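Local coordinates for DNA replication regulator protein HobA (Helicobacter pylori, PDB 2UVP) that is required for the initiation of DNA replication, increasing the binding of the initiator DnaA to the oriC region, at residues Ser55-Asp61 / Met117-Lys123; Tyr97-Ala102 / Asn126-Ile132. All blocks are in the same frame, centred on the assembly; numbering follows the deposited sequence.

Contact 1 of 2, residues Ser55-Asp61 / Met117-Lys123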
loop_
_atom_site.group_PDB
_atom_site.type_symbol
_atom_site.label_atom_id
_atom_site.label_comp_id
_atom_site.label_asym_id
_atom_site.label_seq_id
_atom_site.Cartn_x
_atom_site.Cartn_y
_atom_site.Cartn_z
ATOM N N SER A 55 15.770 15.068 -8.162
ATOM C CA SER A 55 14.729 14.270 -7.518
ATOM C C SER A 55 15.183 13.816 -6.125
ATOM O O SER A 55 16.385 13.664 -5.858
ATOM C CB SER A 55 14.357 13.050 -8.402
ATOM O OG SER A 55 15.496 12.254 -8.659
ATOM N N LEU A 56 14.228 13.625 -5.215
ATOM C CA LEU A 56 14.541 13.096 -3.888
ATOM C C LEU A 56 13.946 11.707 -3.760
ATOM O O LEU A 56 12.728 11.523 -3.915
ATOM C CB LEU A 56 13.984 14.001 -2.776
ATOM C CG LEU A 56 14.588 15.399 -2.682
ATOM C CD1 LEU A 56 13.749 16.221 -1.725
ATOM C CD2 LEU A 56 16.031 15.302 -2.204
ATOM N N LEU A 57 14.808 10.726 -3.518
ATOM C CA LEU A 57 14.350 9.347 -3.380
ATOM C C LEU A 57 14.389 9.074 -1.891
ATOM O O LEU A 57 15.470 8.942 -1.301
ATOM C CB LEU A 57 15.267 8.377 -4.145
ATOM C CG LEU A 57 14.967 8.191 -5.650
ATOM C CD1 LEU A 57 14.992 9.477 -6.424
ATOM C CD2 LEU A 57 15.980 7.164 -6.210
ATOM N N VAL A 58 13.211 8.985 -1.288
ATOM C CA VAL A 58 13.105 9.004 0.167
ATOM C C VAL A 58 12.906 7.597 0.707
ATOM O O VAL A 58 12.037 6.838 0.246
ATOM C CB VAL A 58 11.928 9.930 0.648
ATOM C CG1 VAL A 58 12.016 10.144 2.162
ATOM C CG2 VAL A 58 11.981 11.303 -0.036
ATOM N N SER A 59 13.709 7.239 1.708
ATOM C CA SER A 59 13.582 5.947 2.363
ATOM C C SER A 59 13.660 6.134 3.884
ATOM O O SER A 59 14.159 7.169 4.367
ATOM C CB SER A 59 14.689 4.982 1.899
ATOM O OG SER A 59 15.979 5.510 2.142
ATOM N N ALA A 60 13.194 5.127 4.618
ATOM C CA ALA A 60 13.232 5.155 6.107
ATOM C C ALA A 60 13.263 3.748 6.630
ATOM O O ALA A 60 12.761 2.815 5.975
ATOM C CB ALA A 60 12.020 5.880 6.663
ATOM N N ASP A 61 13.789 3.588 7.843
ATOM C CA ASP A 61 13.766 2.288 8.504
ATOM C C ASP A 61 12.336 1.848 8.864
ATOM O O ASP A 61 11.383 2.628 8.736
ATOM C CB ASP A 61 14.759 2.264 9.699
ATOM C CG ASP A 61 14.308 3.111 10.890
ATOM O OD1 ASP A 61 13.109 3.431 11.032
ATOM O OD2 ASP A 61 15.177 3.430 11.731
ATOM N N MET A 117 18.790 12.113 -5.601
ATOM C CA MET A 117 19.491 12.264 -4.331
ATOM C C MET A 117 18.736 11.384 -3.350
ATOM O O MET A 117 17.497 11.406 -3.341
ATOM C CB MET A 117 19.493 13.729 -3.862
ATOM C CG MET A 117 19.940 13.892 -2.411
ATOM S SD MET A 117 19.888 15.587 -1.790
ATOM C CE MET A 117 21.401 16.241 -2.481
ATOM N N PHE A 118 19.468 10.591 -2.567
ATOM C CA PHE A 118 18.853 9.700 -1.588
ATOM C C PHE A 118 18.649 10.433 -0.286
ATOM O O PHE A 118 19.599 10.995 0.262
ATOM C CB PHE A 118 19.717 8.479 -1.319
ATOM C CG PHE A 118 19.865 7.575 -2.497
ATOM C CD1 PHE A 118 18.792 6.812 -2.948
ATOM C CD2 PHE A 118 21.085 7.474 -3.144
ATOM C CE1 PHE A 118 18.935 5.955 -4.051
ATOM C CE2 PHE A 118 21.242 6.625 -4.253
ATOM C CZ PHE A 118 20.170 5.867 -4.704
ATOM N N TRP A 119 17.426 10.421 0.219
ATOM C CA TRP A 119 17.157 11.003 1.543
ATOM C C TRP A 119 16.732 9.857 2.415
ATOM O O TRP A 119 15.663 9.266 2.202
ATOM C CB TRP A 119 16.037 12.021 1.440
ATOM C CG TRP A 119 15.610 12.694 2.715
ATOM C CD1 TRP A 119 16.037 12.440 4.006
ATOM C CD2 TRP A 119 14.640 13.733 2.809
ATOM N NE1 TRP A 119 15.379 13.278 4.888
ATOM C CE2 TRP A 119 14.510 14.070 4.179
ATOM C CE3 TRP A 119 13.849 14.400 1.867
ATOM C CZ2 TRP A 119 13.652 15.079 4.620
ATOM C CZ3 TRP A 119 13.000 15.398 2.294
ATOM C CH2 TRP A 119 12.905 15.732 3.674
ATOM N N HIS A 120 17.574 9.488 3.379
ATOM C CA HIS A 120 17.251 8.308 4.182
ATOM C C HIS A 120 17.144 8.703 5.637
ATOM O O HIS A 120 17.968 9.482 6.120
ATOM C CB HIS A 120 18.284 7.187 4.014
ATOM C CG HIS A 120 18.013 6.009 4.889
ATOM N ND1 HIS A 120 17.030 5.082 4.603
ATOM C CD2 HIS A 120 18.519 5.661 6.102
ATOM C CE1 HIS A 120 16.989 4.182 5.570
ATOM N NE2 HIS A 120 17.850 4.539 6.508
ATOM N N VAL A 121 16.153 8.141 6.324
ATOM C CA VAL A 121 15.961 8.392 7.755
ATOM C C VAL A 121 16.011 7.116 8.569
ATOM O O VAL A 121 15.195 6.208 8.385
ATOM C CB VAL A 121 14.609 9.089 8.026
ATOM C CG1 VAL A 121 14.489 9.423 9.518
ATOM C CG2 VAL A 121 14.499 10.340 7.154
ATOM N N GLY A 122 16.967 7.058 9.497
ATOM C CA GLY A 122 16.971 6.034 10.514
ATOM C C GLY A 122 18.020 4.968 10.259
ATOM O O GLY A 122 19.036 5.218 9.584
ATOM N N LYS A 123 17.755 3.793 10.806
ATOM C CA LYS A 123 18.658 2.636 10.672
ATOM C C LYS A 123 18.773 2.215 9.222
ATOM O O LYS A 123 17.795 2.327 8.453
ATOM C CB LYS A 123 18.126 1.463 11.479
ATOM C CG LYS A 123 18.104 1.702 12.973
ATOM C CD LYS A 123 17.746 0.432 13.746
ATOM C CE LYS A 123 16.311 -0.009 13.481
ATOM N NZ LYS A 123 15.819 -1.030 14.466
#
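Leu56 and Trp119 mesh on one face of two neighbouring parallel strands, where the indole is the large bump and Leu56 and Val58 form one wall of its hollow. Leu56 CD1 lies 4.0 Å from Trp119 CE3, and Val58 adds both its methyls, CG1 standing above one face toward the ring's rim. Trp119 swings out with CG anti to the backbone N (chi1 179°), which lays the indole alongside Val58. The other branch of Leu56, CD2, rests against Met117 SD at 3.9 Å. Helices 39-51 and 65-75 cover this side. On the reverse face, Leu57 CD2 sits 3.9 Å from Phe118 CE1, and Phe118 in turn packs on helix 127-133. Ser59 OG meets the edge of the His120 ring near its plane, hydrogen-bonded to ND1 at 2.7 Å, while His120 NE2 bonds to Lys123 O; ring rotation is thus fixed from two sides. Asp61 OD2 accepts from Lys123 N at 2.8 Å on its anti side, and OD1 forms a salt bridge with Arg64. Gly122, bare of a side chain, lets OD2 come within 3.4 Å of its CA. Backbone bonds join central strand 116-121 to its neighbour 55-60 in a parallel alpha/beta sheet of order 2-1-3-4-5, consistent with the SIS clan.

Contact 2 of 2, residues Tyr97-Ala102 / Asn126-Ile132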
loop_
_atom_site.group_PDB
_atom_site.type_symbol
_atom_site.label_atom_id
_atom_site.label_comp_id
_atom_site.label_asym_id
_atom_site.label_seq_id
_atom_site.Cartn_x
_atom_site.Cartn_y
_atom_site.Cartn_z
ATOM N N TYR A 97 14.372 -0.645 -4.760
ATOM C CA TYR A 97 14.869 -0.742 -3.402
ATOM C C TYR A 97 15.701 -2.021 -3.294
ATOM O O TYR A 97 15.238 -3.086 -3.701
ATOM C CB TYR A 97 13.729 -0.765 -2.399
ATOM C CG TYR A 97 14.222 -0.651 -0.985
ATOM C CD1 TYR A 97 14.345 0.594 -0.365
ATOM C CD2 TYR A 97 14.578 -1.795 -0.263
ATOM C CE1 TYR A 97 14.793 0.692 0.964
ATOM C CE2 TYR A 97 15.040 -1.704 1.049
ATOM C CZ TYR A 97 15.141 -0.457 1.650
ATOM O OH TYR A 97 15.606 -0.385 2.951
ATOM N N PRO A 98 16.938 -1.904 -2.778
ATOM C CA PRO A 98 17.845 -3.050 -2.763
ATOM C C PRO A 98 17.526 -3.982 -1.617
ATOM O O PRO A 98 17.834 -3.684 -0.458
ATOM C CB PRO A 98 19.210 -2.404 -2.553
ATOM C CG PRO A 98 18.899 -1.177 -1.727
ATOM C CD PRO A 98 17.564 -0.694 -2.206
ATOM N N LYS A 99 16.859 -5.075 -1.933
ATOM C CA LYS A 99 16.798 -6.202 -1.020
ATOM C C LYS A 99 18.060 -7.033 -1.227
ATOM O O LYS A 99 18.762 -7.355 -0.262
ATOM C CB LYS A 99 15.519 -7.004 -1.245
ATOM C CG LYS A 99 14.361 -6.438 -0.452
ATOM C CD LYS A 99 13.202 -6.025 -1.330
ATOM C CE LYS A 99 12.253 -5.128 -0.540
ATOM N NZ LYS A 99 11.273 -4.401 -1.404
ATOM N N ASN A 100 18.359 -7.346 -2.488
ATOM C CA ASN A 100 19.649 -7.935 -2.886
ATOM C C ASN A 100 19.653 -8.192 -4.391
ATOM O O ASN A 100 18.794 -8.937 -4.860
ATOM C CB ASN A 100 19.898 -9.247 -2.141
ATOM C CG ASN A 100 21.367 -9.531 -1.940
ATOM O OD1 ASN A 100 21.823 -10.656 -2.148
ATOM N ND2 ASN A 100 22.123 -8.510 -1.529
ATOM N N ASP A 101 20.592 -7.624 -5.167
ATOM C CA ASP A 101 21.816 -6.933 -4.715
ATOM C C ASP A 101 21.947 -5.450 -5.154
ATOM O O ASP A 101 21.306 -5.003 -6.118
ATOM C CB ASP A 101 23.025 -7.690 -5.255
ATOM C CG ASP A 101 23.075 -7.690 -6.780
ATOM O OD1 ASP A 101 23.822 -6.870 -7.362
ATOM O OD2 ASP A 101 22.344 -8.493 -7.397
ATOM N N ALA A 102 22.829 -4.716 -4.473
ATOM C CA ALA A 102 22.932 -3.253 -4.607
ATOM C C ALA A 102 23.479 -2.706 -5.941
ATOM O O ALA A 102 23.141 -1.587 -6.330
ATOM C CB ALA A 102 23.719 -2.672 -3.435
ATOM N N ASN A 126 19.670 -3.118 5.792
ATOM C CA ASN A 126 20.381 -4.153 5.038
ATOM C C ASN A 126 21.594 -3.633 4.280
ATOM O O ASN A 126 21.742 -2.424 4.046
ATOM C CB ASN A 126 19.428 -4.963 4.136
ATOM C CG ASN A 126 19.081 -4.249 2.838
ATOM O OD1 ASN A 126 19.030 -3.023 2.781
ATOM N ND2 ASN A 126 18.836 -5.025 1.786
ATOM N N GLU A 127 22.472 -4.562 3.898
ATOM C CA GLU A 127 23.742 -4.189 3.287
ATOM C C GLU A 127 23.590 -3.558 1.905
ATOM O O GLU A 127 24.399 -2.719 1.505
ATOM C CB GLU A 127 24.683 -5.402 3.250
ATOM C CG GLU A 127 25.276 -5.744 4.619
ATOM C CD GLU A 127 26.363 -4.755 5.028
ATOM O OE1 GLU A 127 27.029 -4.192 4.132
ATOM O OE2 GLU A 127 26.550 -4.540 6.242
ATOM N N GLY A 128 22.553 -3.959 1.176
ATOM C CA GLY A 128 22.290 -3.388 -0.139
ATOM C C GLY A 128 21.987 -1.897 -0.073
ATOM O O GLY A 128 22.479 -1.118 -0.887
ATOM N N LEU A 129 21.180 -1.501 0.913
ATOM C CA LEU A 129 20.916 -0.082 1.138
ATOM C C LEU A 129 22.203 0.630 1.551
ATOM O O LEU A 129 22.507 1.705 1.051
ATOM C CB LEU A 129 19.820 0.112 2.197
ATOM C CG LEU A 129 19.383 1.574 2.436
ATOM C CD1 LEU A 129 18.838 2.234 1.151
ATOM C CD2 LEU A 129 18.371 1.628 3.569
ATOM N N LYS A 130 22.967 0.018 2.460
ATOM C CA LYS A 130 24.225 0.614 2.894
ATOM C C LYS A 130 25.117 0.901 1.693
ATOM O O LYS A 130 25.632 2.000 1.555
ATOM C CB LYS A 130 24.937 -0.282 3.913
ATOM C CG LYS A 130 26.166 0.362 4.527
ATOM C CD LYS A 130 26.170 0.216 6.050
ATOM C CE LYS A 130 26.947 -1.003 6.506
ATOM N NZ LYS A 130 27.615 -0.737 7.826
ATOM N N THR A 131 25.248 -0.080 0.805
ATOM C CA THR A 131 26.063 0.069 -0.397
ATOM C C THR A 131 25.584 1.226 -1.278
ATOM O O THR A 131 26.386 1.965 -1.833
ATOM C CB THR A 131 26.100 -1.266 -1.190
ATOM O OG1 THR A 131 26.641 -2.297 -0.348
ATOM C CG2 THR A 131 26.957 -1.146 -2.431
ATOM N N ILE A 132 24.269 1.390 -1.394
ATOM C CA ILE A 132 23.704 2.445 -2.221
ATOM C C ILE A 132 24.012 3.819 -1.609
ATOM O O ILE A 132 24.435 4.755 -2.304
ATOM C CB ILE A 132 22.181 2.203 -2.428
ATOM C CG1 ILE A 132 21.980 1.337 -3.673
ATOM C CG2 ILE A 132 21.414 3.507 -2.555
ATOM C CD1 ILE A 132 20.597 0.773 -3.816
#
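Ala102 and Gly128 bring the two backbones together, their CA atoms 4.5 Å apart where the irregular segment 97-102, with a cis peptide before Asp101, passes the first turn of helix 127-133. Ala102 CB drops onto this turn, 3.2 Å from Gly128 O and 3.6 Å from Thr131 CB. The helix begins with an N-cap: Asn126 OD1 accepts from Leu129 N at 3.2 Å, the donor standing well above the carbonyl plane. The same amide turns its ND2 outward to the loop, donating to Pro98 O at 2.8 Å in a nearly straight bond (166°) that lies close to the amide plane. A chi1 of 80° tucks the Asn126 amide between its own N and carbonyl carbon, from where one group can serve both the helix end and the loop. In this alpha/beta fold the loop leads from strand 88-90 to helix 102-112, so the ND2 bond ties this connection to the N-terminus of helix 127-133, which follows strand 116-121. Pro98 CG and the terminal methyl of Ile132 point at each other, CG to CD1 3.3 Å, tighter than usual for two carbons. Tyr97 crosses Leu129 at a slant, its OH 3.5 Å from Leu129 CD2.

Overall arrangement
Residues of the two contacts pack against each other where helix 127-133 meets the sheet. The centres of contacts 1 and 2 are 13 Å apart, yet the two touch directly: Phe118 CZ lies 3.4 Å from Ile132 CG2, and His120 CE1 lies 3.5 Å from Leu129 CD2. Strand 116-121 is followed, after a short loop, by helix 127-133, so one continuous piece of chain serves both contacts, and their segments alternate along the sequence. Contact 1 is buried, its centre about 7 Å from the centre of the chain; contact 2, with its centre about 19 Å away, is partly buried. The calcium ligand Glu149 has its side chain about 11 Å from that of Met117, whereas contact 2 lies away from the annotated calcium sites.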